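Local atomic coordinates of BREX protein BrxA (Magnetospirillum magneticum, PDB entry 3BHW), a protein that probably takes part in a type 1 BREX system, which protects bacteria against double-stranded DNA phage by blocking replication of the phage DNA. Residues L62-M70 with F91-T99; T69-M77 with E180-E190. All coordinates share one frame; numbering follows the deposited sequence. Where two conformers were deposited one is given.

After two earlier helices, 19-31 and 35-43, the chain runs through helix 57-67, a turn at Thr-69 and Met-70, helix 72-80 and then helix 83-97. Interaction 1 closes a short loop here, bringing 91-99 back to 62-70 with 20 residues between them. Interaction 2 closes a much longer one, of 102 residues, when helix 179-187 returns to 69-77. The two loops cross, since interaction 2 opens before interaction 1 closes and itself closes later. Thr-69 and Met-70 belong to both contacts. The salt bridge from Lys-96 to Glu-190 also joins them, so helices 57-67, 72-80, 83-97 and 179-187 are tied together around one turn.

Interaction 1. Residues L62-M70 with F91-T99; sequences LMRNRLETM and FAAAIKHST
His-97 lies against Arg-66 where two helices of this all-helical fold cross almost at a right angle. Segments 62-67 and 91-97 meet at 89°, their axes 8.5 Å apart. Ala-93 sits at the crossing. Its small CB rests against the backbone of Arg-66, which lets the helices come close. Arg-66 can be followed outward. Its CB is near Ala-93 CB. Arg-66 CG lies over one face of the His-97 imidazole, 4.2 Å from the ring centroid, as a CH-pi contact. CD and NE then pass Ala-94 CB. Arg-66 NE donates to a water at 2.7 Å, and that water donates to Ala-94 O. The extended chain carries the guanidinium past the histidine to the Gly-15 carbonyl, which NH2 reaches. Leu-62 CD2 covers part of one guanidinium face, while Leu-62 CD1 touches His-97 CE1.

At the other end, the turn from Leu-67 to Met-70 packs on Lys-96. Thr-69 OG1 donates to Arg-66 O at 2.8 Å, a carbonyl that also accepts from Thr-69 N. This ties the threonine back to the helix end, with CG2 beside His-97. Met-70 bends at chi2 (-55°) and brings CE to Ala-92 CB. Lys-96 runs extended past Thr-69 in the opposite direction. Its NZ forms a salt bridge with Glu-190. Lys-96 NZ also donates to Thr-69 O at 2.7 Å, tilted 19° from the carbonyl plane.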
loop_
_atom_site.group_PDB
_atom_site.type_symbol
_atom_site.label_atom_id
_atom_site.label_comp_id
_atom_site.label_asym_id
_atom_site.label_seq_id
_atom_site.Cartn_x
_atom_site.Cartn_y
_atom_site.Cartn_z
ATOM N N LEU A 62 -8.565 -2.616 -7.149
ATOM C CA LEU A 62 -7.419 -2.679 -6.219
ATOM C C LEU A 62 -7.452 -1.584 -5.122
ATOM O O LEU A 62 -7.452 -1.895 -3.954
ATOM C CB LEU A 62 -6.123 -2.626 -7.033
ATOM C CG LEU A 62 -4.850 -2.583 -6.197
ATOM C CD1 LEU A 62 -4.638 -3.884 -5.431
ATOM C CD2 LEU A 62 -3.617 -2.157 -7.011
ATOM N N MET A 63 -7.590 -0.336 -5.552
ATOM C CA MET A 63 -7.579 0.793 -4.590
ATOM C C MET A 63 -8.753 0.628 -3.601
ATOM O O MET A 63 -8.615 0.890 -2.404
ATOM C CB MET A 63 -7.677 2.091 -5.389
ATOM C CG MET A 63 -6.588 2.242 -6.435
ATOM S SD MET A 63 -6.366 3.978 -7.040
ATOM C CE MET A 63 -5.423 3.772 -8.494
ATOM N N ARG A 64 -9.901 0.147 -4.084
ATOM C CA ARG A 64 -11.048 -0.103 -3.206
ATOM C C ARG A 64 -10.802 -1.312 -2.292
ATOM O O ARG A 64 -11.070 -1.260 -1.091
ATOM C CB ARG A 64 -12.326 -0.348 -4.014
ATOM C CG ARG A 64 -13.557 -0.544 -3.094
ATOM C CD ARG A 64 -14.732 -1.214 -3.854
ATOM N NE ARG A 64 -15.844 -1.481 -2.937
ATOM C CZ ARG A 64 -17.039 -1.934 -3.316
ATOM N NH1 ARG A 64 -17.268 -2.199 -4.595
ATOM N NH2 ARG A 64 -17.993 -2.152 -2.407
ATOM N N ASN A 65 -10.335 -2.414 -2.876
ATOM C CA ASN A 65 -10.026 -3.607 -2.096
ATOM C C ASN A 65 -9.042 -3.254 -0.991
ATOM O O ASN A 65 -9.178 -3.707 0.172
ATOM C CB ASN A 65 -9.495 -4.737 -2.971
ATOM C CG ASN A 65 -10.565 -5.369 -3.811
ATOM O OD1 ASN A 65 -10.277 -5.996 -4.836
ATOM N ND2 ASN A 65 -11.805 -5.178 -3.416
ATOM N N ARG A 66 -7.999 -2.519 -1.364
ATOM C CA ARG A 66 -7.106 -1.961 -0.299
ATOM C C ARG A 66 -7.837 -1.245 0.877
ATOM O O ARG A 66 -7.704 -1.656 2.033
ATOM C CB ARG A 66 -6.081 -1.032 -0.884
ATOM C CG ARG A 66 -4.941 -1.746 -1.588
ATOM C CD ARG A 66 -3.962 -0.735 -2.157
ATOM N NE ARG A 66 -2.786 -1.341 -2.780
ATOM C CZ ARG A 66 -2.087 -0.838 -3.793
ATOM N NH1 ARG A 66 -2.425 0.327 -4.362
ATOM N NH2 ARG A 66 -1.033 -1.496 -4.236
ATOM N N LEU A 67 -8.646 -0.223 0.554
ATOM C CA LEU A 67 -9.334 0.532 1.607
ATOM C C LEU A 67 -10.338 -0.320 2.378
ATOM O O LEU A 67 -10.512 -0.093 3.582
ATOM C CB LEU A 67 -10.006 1.807 1.087
ATOM C CG LEU A 67 -9.077 2.867 0.524
ATOM C CD1 LEU A 67 -9.943 3.833 -0.269
ATOM C CD2 LEU A 67 -8.374 3.654 1.635
ATOM N N GLU A 68 -10.914 -1.333 1.741
ATOM C CA GLU A 68 -11.944 -2.130 2.426
ATOM C C GLU A 68 -11.366 -3.158 3.403
ATOM O O GLU A 68 -12.110 -3.842 4.099
ATOM C CB GLU A 68 -12.905 -2.785 1.443
ATOM C CG GLU A 68 -12.333 -3.922 0.676
ATOM C CD GLU A 68 -13.422 -4.809 0.108
ATOM O OE1 GLU A 68 -14.572 -4.319 -0.002
ATOM O OE2 GLU A 68 -13.119 -5.980 -0.215
ATOM N N THR A 69 -10.039 -3.248 3.473
ATOM C CA THR A 69 -9.424 -3.978 4.589
ATOM C C THR A 69 -9.519 -3.173 5.902
ATOM O O THR A 69 -9.286 -3.747 6.970
ATOM C CB THR A 69 -7.915 -4.361 4.340
ATOM O OG1 THR A 69 -7.107 -3.198 4.253
ATOM C CG2 THR A 69 -7.674 -5.191 3.090
ATOM N N MET A 70 -9.894 -1.888 5.813
ATOM C CA MET A 70 -9.899 -0.940 6.943
ATOM C C MET A 70 -11.322 -0.406 7.078
ATOM O O MET A 70 -12.205 -0.769 6.292
ATOM C CB MET A 70 -8.952 0.234 6.725
ATOM C CG MET A 70 -7.494 -0.130 6.688
ATOM S SD MET A 70 -6.838 -1.048 8.127
ATOM C CE MET A 70 -5.102 -0.822 7.762
ATOM N N PHE A 91 -1.178 3.878 2.666
ATOM C CA PHE A 91 -0.036 2.966 2.837
ATOM C C PHE A 91 -0.367 1.807 3.770
ATOM O O PHE A 91 -0.074 0.639 3.451
ATOM C CB PHE A 91 1.179 3.773 3.311
ATOM C CG PHE A 91 2.486 2.995 3.420
ATOM C CD1 PHE A 91 2.964 2.107 2.428
ATOM C CD2 PHE A 91 3.293 3.223 4.534
ATOM C CE1 PHE A 91 4.227 1.494 2.623
ATOM C CE2 PHE A 91 4.512 2.615 4.692
ATOM C CZ PHE A 91 4.998 1.761 3.748
ATOM N N ALA A 92 -1.091 2.070 4.839
ATOM C CA ALA A 92 -1.379 1.047 5.828
ATOM C C ALA A 92 -2.340 0.071 5.182
ATOM O O ALA A 92 -2.212 -1.133 5.414
ATOM C CB ALA A 92 -2.065 1.694 7.030
ATOM N N ALA A 93 -3.331 0.610 4.461
ATOM C CA ALA A 93 -4.275 -0.222 3.748
ATOM C C ALA A 93 -3.554 -1.079 2.732
ATOM O O ALA A 93 -3.885 -2.271 2.561
ATOM C CB ALA A 93 -5.361 0.640 3.110
ATOM N N ALA A 94 -2.539 -0.518 2.074
ATOM C CA ALA A 94 -1.809 -1.313 1.044
ATOM C C ALA A 94 -1.040 -2.441 1.714
ATOM O O ALA A 94 -0.992 -3.581 1.193
ATOM C CB ALA A 94 -0.926 -0.465 0.237
ATOM N N ILE A 95 -0.466 -2.169 2.849
ATOM C CA ILE A 95 0.204 -3.217 3.635
ATOM C C ILE A 95 -0.745 -4.318 4.082
ATOM O O ILE A 95 -0.493 -5.529 3.848
ATOM C CB ILE A 95 0.974 -2.640 4.814
ATOM C CG1 ILE A 95 2.126 -1.797 4.253
ATOM C CG2 ILE A 95 1.515 -3.780 5.728
ATOM C CD1 ILE A 95 2.678 -0.797 5.251
ATOM N N LYS A 96 -1.847 -3.936 4.724
ATOM C CA LYS A 96 -2.844 -4.924 5.123
ATOM C C LYS A 96 -3.306 -5.856 3.973
ATOM O O LYS A 96 -3.501 -7.042 4.181
ATOM C CB LYS A 96 -4.041 -4.250 5.787
ATOM C CG LYS A 96 -4.894 -5.286 6.509
ATOM C CD LYS A 96 -5.788 -4.656 7.514
ATOM C CE LYS A 96 -6.799 -5.678 8.036
ATOM N NZ LYS A 96 -7.910 -5.066 8.832
ATOM N N HIS A 97 -3.484 -5.283 2.781
ATOM C CA HIS A 97 -3.981 -5.997 1.606
ATOM C C HIS A 97 -2.898 -6.895 0.995
ATOM O O HIS A 97 -3.191 -7.890 0.308
ATOM C CB HIS A 97 -4.468 -4.939 0.591
ATOM C CG HIS A 97 -4.887 -5.502 -0.721
ATOM N ND1 HIS A 97 -4.013 -5.597 -1.783
ATOM C CD2 HIS A 97 -6.085 -5.936 -1.174
ATOM C CE1 HIS A 97 -4.645 -6.120 -2.818
ATOM N NE2 HIS A 97 -5.899 -6.343 -2.473
ATOM N N SER A 98 -1.639 -6.544 1.209
ATOM C CA SER A 98 -0.518 -7.247 0.549
ATOM C C SER A 98 0.611 -7.789 1.453
ATOM O O SER A 98 1.492 -7.062 1.847
ATOM C CB SER A 98 0.076 -6.407 -0.563
ATOM O OG SER A 98 1.267 -6.990 -1.100
ATOM N N THR A 99 0.593 -9.092 1.741
ATOM C CA THR A 99 1.703 -9.727 2.459
ATOM C C THR A 99 3.020 -9.564 1.697
ATOM O O THR A 99 4.073 -9.529 2.302
ATOM C CB THR A 99 1.344 -11.213 2.776
ATOM O OG1 THR A 99 0.097 -11.222 3.503
ATOM C CG2 THR A 99 2.422 -11.873 3.621
HETATM O O HOH W 1 -1.546 -3.479 -1.697
#

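Interaction 2. Residues T69-M77 with E180-E190; sequences TMGPELWQM and EVMSYLRENNE
Tyr-184 reaches from helix 179-187 to the start of helix 72-80, and its ring organises this contact. Segments 72-77 and 180-187 run nearly antiparallel, at 166°, with axes 10.6 Å apart. The Tyr-184 ring fills the space between the two backbones. Its side chain leaves the helix with CG opposite the backbone N, which directs the ring toward helix 72-80.

Two kinds of aromatic contact hold the ring. Leu-74 CB lies over its centre, 3.7 Å from the Tyr-184 centroid, in a CH-pi contact, and Leu-74 CD1 continues over CE2. Met-70 SD is at the ring edge, 5.2 Å from the Tyr-184 centroid, a Met-aromatic contact. Asn-188 ND2 lies above the opposite face from Leu-74, toward the rim.

Apolar contacts extend the interface at both ends. Met-70 CE meets Leu-185 CD2 at 3.6 Å. Met-77 bends at chi3 and lays its methyl group beside CB and CG of Glu-180. Leu-74 and Met-77 also touch helix 83-97, which joins the same packing.

Polar bonds gather at the phenol oxygen. Gly-71 N donates to Tyr-184 OH at 2.7 Å, with an N-H...O angle of 139°. Gly-71 is the N-cap residue of helix 72-80. A water donates to Glu-73 OE1 and Asn-188 OD1, and it accepts from Tyr-184 OH at 2.7 Å. Asn-188 ND2 donates to Tyr-184 O at 2.8 Å, nearly straight at 168°. Asn-188 N reaches the same carbonyl from the opposite face of its plane. A Schellman motif with Asn-189 at C-prime ends the helix just beyond.

The hydroxyl thus accepts from the backbone and donates to the water. Leu-74 lies on one ring face, Asn-188 ND2 over the rim of the other, and Met-70 SD and Glu-73 at the edge. This probably limits the movement of the ring and its hydroxyl.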
loop_
_atom_site.group_PDB
_atom_site.type_symbol
_atom_site.label_atom_id
_atom_site.label_comp_id
_atom_site.label_asym_id
_atom_site.label_seq_id
_atom_site.Cartn_x
_atom_site.Cartn_y
_atom_site.Cartn_z
ATOM N N THR A 69 -10.039 -3.248 3.473
ATOM C CA THR A 69 -9.424 -3.978 4.589
ATOM C C THR A 69 -9.519 -3.173 5.902
ATOM O O THR A 69 -9.286 -3.747 6.970
ATOM C CB THR A 69 -7.915 -4.361 4.340
ATOM O OG1 THR A 69 -7.107 -3.198 4.253
ATOM C CG2 THR A 69 -7.674 -5.191 3.090
ATOM N N MET A 70 -9.894 -1.888 5.813
ATOM C CA MET A 70 -9.899 -0.940 6.943
ATOM C C MET A 70 -11.322 -0.406 7.078
ATOM O O MET A 70 -12.205 -0.769 6.292
ATOM C CB MET A 70 -8.952 0.234 6.725
ATOM C CG MET A 70 -7.494 -0.130 6.688
ATOM S SD MET A 70 -6.838 -1.048 8.127
ATOM C CE MET A 70 -5.102 -0.822 7.762
ATOM N N GLY A 71 -11.542 0.457 8.054
ATOM C CA GLY A 71 -12.884 0.842 8.438
ATOM C C GLY A 71 -13.153 2.298 8.162
ATOM O O GLY A 71 -12.272 3.018 7.670
ATOM N N PRO A 72 -14.377 2.745 8.468
ATOM C CA PRO A 72 -14.791 4.129 8.157
ATOM C C PRO A 72 -13.884 5.220 8.724
ATOM O O PRO A 72 -13.759 6.270 8.112
ATOM C CB PRO A 72 -16.176 4.215 8.801
ATOM C CG PRO A 72 -16.691 2.838 8.728
ATOM C CD PRO A 72 -15.486 1.968 9.062
ATOM N N GLU A 73 -13.272 4.986 9.877
ATOM C CA GLU A 73 -12.432 5.975 10.512
ATOM C C GLU A 73 -11.244 6.285 9.589
ATOM O O GLU A 73 -10.844 7.446 9.386
ATOM C CB GLU A 73 -11.982 5.428 11.879
ATOM C CG GLU A 73 -13.153 5.019 12.830
ATOM C CD GLU A 73 -13.952 3.742 12.436
ATOM O OE1 GLU A 73 -13.395 2.757 11.885
ATOM O OE2 GLU A 73 -15.174 3.726 12.707
ATOM N N LEU A 74 -10.679 5.219 9.049
ATOM C CA LEU A 74 -9.538 5.353 8.161
ATOM C C LEU A 74 -9.951 5.845 6.767
ATOM O O LEU A 74 -9.230 6.594 6.150
ATOM C CB LEU A 74 -8.790 4.047 8.067
ATOM C CG LEU A 74 -7.574 4.107 7.150
ATOM C CD1 LEU A 74 -6.595 3.118 7.638
ATOM C CD2 LEU A 74 -8.044 3.772 5.739
ATOM N N TRP A 75 -11.085 5.394 6.251
ATOM C CA TRP A 75 -11.630 6.010 5.033
ATOM C C TRP A 75 -11.762 7.526 5.202
ATOM O O TRP A 75 -11.427 8.274 4.288
ATOM C CB TRP A 75 -12.988 5.426 4.649
ATOM C CG TRP A 75 -13.055 3.962 4.568
ATOM C CD1 TRP A 75 -12.025 3.076 4.381
ATOM C CD2 TRP A 75 -14.241 3.191 4.633
ATOM N NE1 TRP A 75 -12.508 1.791 4.325
ATOM C CE2 TRP A 75 -13.868 1.832 4.510
ATOM C CE3 TRP A 75 -15.597 3.508 4.776
ATOM C CZ2 TRP A 75 -14.812 0.795 4.514
ATOM C CZ3 TRP A 75 -16.520 2.476 4.821
ATOM C CH2 TRP A 75 -16.124 1.141 4.691
ATOM N N GLN A 76 -12.200 7.979 6.374
ATOM C CA GLN A 76 -12.402 9.412 6.590
ATOM C C GLN A 76 -11.044 10.147 6.566
ATOM O O GLN A 76 -10.942 11.251 6.053
ATOM C CB GLN A 76 -13.154 9.633 7.910
ATOM C CG GLN A 76 -13.765 11.016 8.063
ATOM C CD GLN A 76 -15.248 11.093 7.675
ATOM O OE1 GLN A 76 -15.677 12.065 7.057
ATOM N NE2 GLN A 76 -16.030 10.080 8.042
ATOM N N MET A 77 -10.005 9.499 7.095
ATOM C CA MET A 77 -8.639 10.008 7.028
ATOM C C MET A 77 -8.129 10.142 5.597
ATOM O O MET A 77 -7.440 11.122 5.254
ATOM C CB MET A 77 -7.686 9.090 7.799
ATOM C CG MET A 77 -7.995 8.987 9.267
ATOM S SD MET A 77 -6.812 7.989 10.186
ATOM C CE MET A 77 -5.311 8.886 9.864
ATOM N N GLU A 180 -2.090 10.077 14.138
ATOM C CA GLU A 180 -3.486 9.784 13.797
ATOM C C GLU A 180 -3.599 8.406 13.132
ATOM O O GLU A 180 -4.480 7.631 13.419
ATOM C CB GLU A 180 -3.970 10.811 12.812
ATOM C CG GLU A 180 -5.433 11.122 12.874
ATOM C CD GLU A 180 -5.711 12.412 12.161
ATOM O OE1 GLU A 180 -4.965 13.385 12.413
ATOM O OE2 GLU A 180 -6.649 12.449 11.339
ATOM N N VAL A 181 -2.668 8.099 12.250
ATOM C CA VAL A 181 -2.733 6.806 11.597
ATOM C C VAL A 181 -2.400 5.703 12.590
ATOM O O VAL A 181 -3.105 4.671 12.662
ATOM C CB VAL A 181 -1.780 6.808 10.408
ATOM C CG1 VAL A 181 -1.494 5.347 9.964
ATOM C CG2 VAL A 181 -2.404 7.700 9.289
ATOM N N MET A 182 -1.343 5.925 13.364
ATOM C CA MET A 182 -0.912 4.914 14.340
ATOM C C MET A 182 -1.992 4.612 15.399
ATOM O O MET A 182 -2.116 3.458 15.830
ATOM C CB MET A 182 0.436 5.259 15.009
ATOM C CG MET A 182 1.663 5.329 14.089
ATOM S SD MET A 182 2.002 3.800 13.081
ATOM C CE MET A 182 1.901 2.602 14.420
ATOM N N SER A 183 -2.726 5.650 15.825
ATOM C CA SER A 183 -3.789 5.491 16.814
ATOM C C SER A 183 -4.885 4.606 16.221
ATOM O O SER A 183 -5.386 3.687 16.897
ATOM C CB SER A 183 -4.297 6.875 17.311
ATOM O OG SER A 183 -5.361 6.797 18.261
ATOM N N TYR A 184 -5.249 4.861 14.966
ATOM C CA TYR A 184 -6.240 4.027 14.304
ATOM C C TYR A 184 -5.812 2.550 14.266
ATOM O O TYR A 184 -6.579 1.680 14.641
ATOM C CB TYR A 184 -6.579 4.533 12.870
ATOM C CG TYR A 184 -7.459 3.559 12.111
ATOM C CD1 TYR A 184 -8.862 3.629 12.179
ATOM C CD2 TYR A 184 -6.899 2.475 11.422
ATOM C CE1 TYR A 184 -9.678 2.693 11.543
ATOM C CE2 TYR A 184 -7.714 1.526 10.760
ATOM C CZ TYR A 184 -9.105 1.653 10.844
ATOM O OH TYR A 184 -9.906 0.734 10.217
ATOM N N LEU A 185 -4.552 2.324 13.897
ATOM C CA LEU A 185 -3.995 0.967 13.791
ATOM C C LEU A 185 -3.953 0.211 15.112
ATOM O O LEU A 185 -4.292 -0.969 15.134
ATOM C CB LEU A 185 -2.615 0.988 13.136
ATOM C CG LEU A 185 -2.516 1.338 11.643
ATOM C CD1 LEU A 185 -1.036 1.450 11.295
ATOM C CD2 LEU A 185 -3.302 0.362 10.656
ATOM N N ARG A 186 -3.531 0.893 16.186
ATOM C CA ARG A 186 -3.497 0.307 17.546
ATOM C C ARG A 186 -4.917 -0.023 17.961
ATOM O O ARG A 186 -5.209 -1.161 18.384
ATOM C CB ARG A 186 -2.803 1.230 18.554
ATOM C CG ARG A 186 -1.320 1.423 18.225
ATOM C CD ARG A 186 -0.464 1.771 19.406
ATOM N NE ARG A 186 0.839 2.237 18.944
ATOM C CZ ARG A 186 1.073 3.486 18.553
ATOM N NH1 ARG A 186 0.092 4.393 18.585
ATOM N NH2 ARG A 186 2.280 3.831 18.133
ATOM N N GLU A 187 -5.811 0.958 17.817
ATOM C CA GLU A 187 -7.193 0.805 18.284
ATOM C C GLU A 187 -7.953 -0.306 17.556
ATOM O O GLU A 187 -8.888 -0.891 18.110
ATOM C CB GLU A 187 -7.938 2.145 18.231
ATOM C CG GLU A 187 -7.324 3.194 19.196
ATOM C CD GLU A 187 -7.940 4.586 19.069
ATOM O OE1 GLU A 187 -9.034 4.713 18.456
ATOM O OE2 GLU A 187 -7.347 5.545 19.617
ATOM N N ASN A 188 -7.510 -0.598 16.327
ATOM C CA ASN A 188 -8.068 -1.660 15.512
ATOM C C ASN A 188 -7.233 -2.922 15.492
ATOM O O ASN A 188 -7.485 -3.821 14.667
ATOM C CB ASN A 188 -8.395 -1.139 14.130
ATOM C CG ASN A 188 -9.578 -0.224 14.159
ATOM O OD1 ASN A 188 -10.734 -0.677 14.105
ATOM N ND2 ASN A 188 -9.321 1.058 14.273
ATOM N N ASN A 189 -6.261 -3.018 16.397
ATOM C CA ASN A 189 -5.595 -4.309 16.626
ATOM C C ASN A 189 -4.778 -4.778 15.421
ATOM O O ASN A 189 -4.660 -5.980 15.134
ATOM C CB ASN A 189 -6.629 -5.362 16.982
ATOM C CG ASN A 189 -7.545 -4.903 18.072
ATOM O OD1 ASN A 189 -7.093 -4.650 19.167
ATOM N ND2 ASN A 189 -8.827 -4.731 17.765
ATOM N N GLU A 190 -4.281 -3.808 14.666
ATOM C CA GLU A 190 -3.639 -4.147 13.430
ATOM C C GLU A 190 -2.173 -4.471 13.625
ATOM O O GLU A 190 -1.293 -3.792 13.106
ATOM C CB GLU A 190 -3.839 -3.072 12.374
ATOM C CG GLU A 190 -5.277 -2.736 12.025
ATOM C CD GLU A 190 -5.959 -3.778 11.175
ATOM O OE1 GLU A 190 -5.326 -4.816 10.856
ATOM O OE2 GLU A 190 -7.134 -3.535 10.786
HETATM O O HOH W 2 -12.209 0.239 11.626
#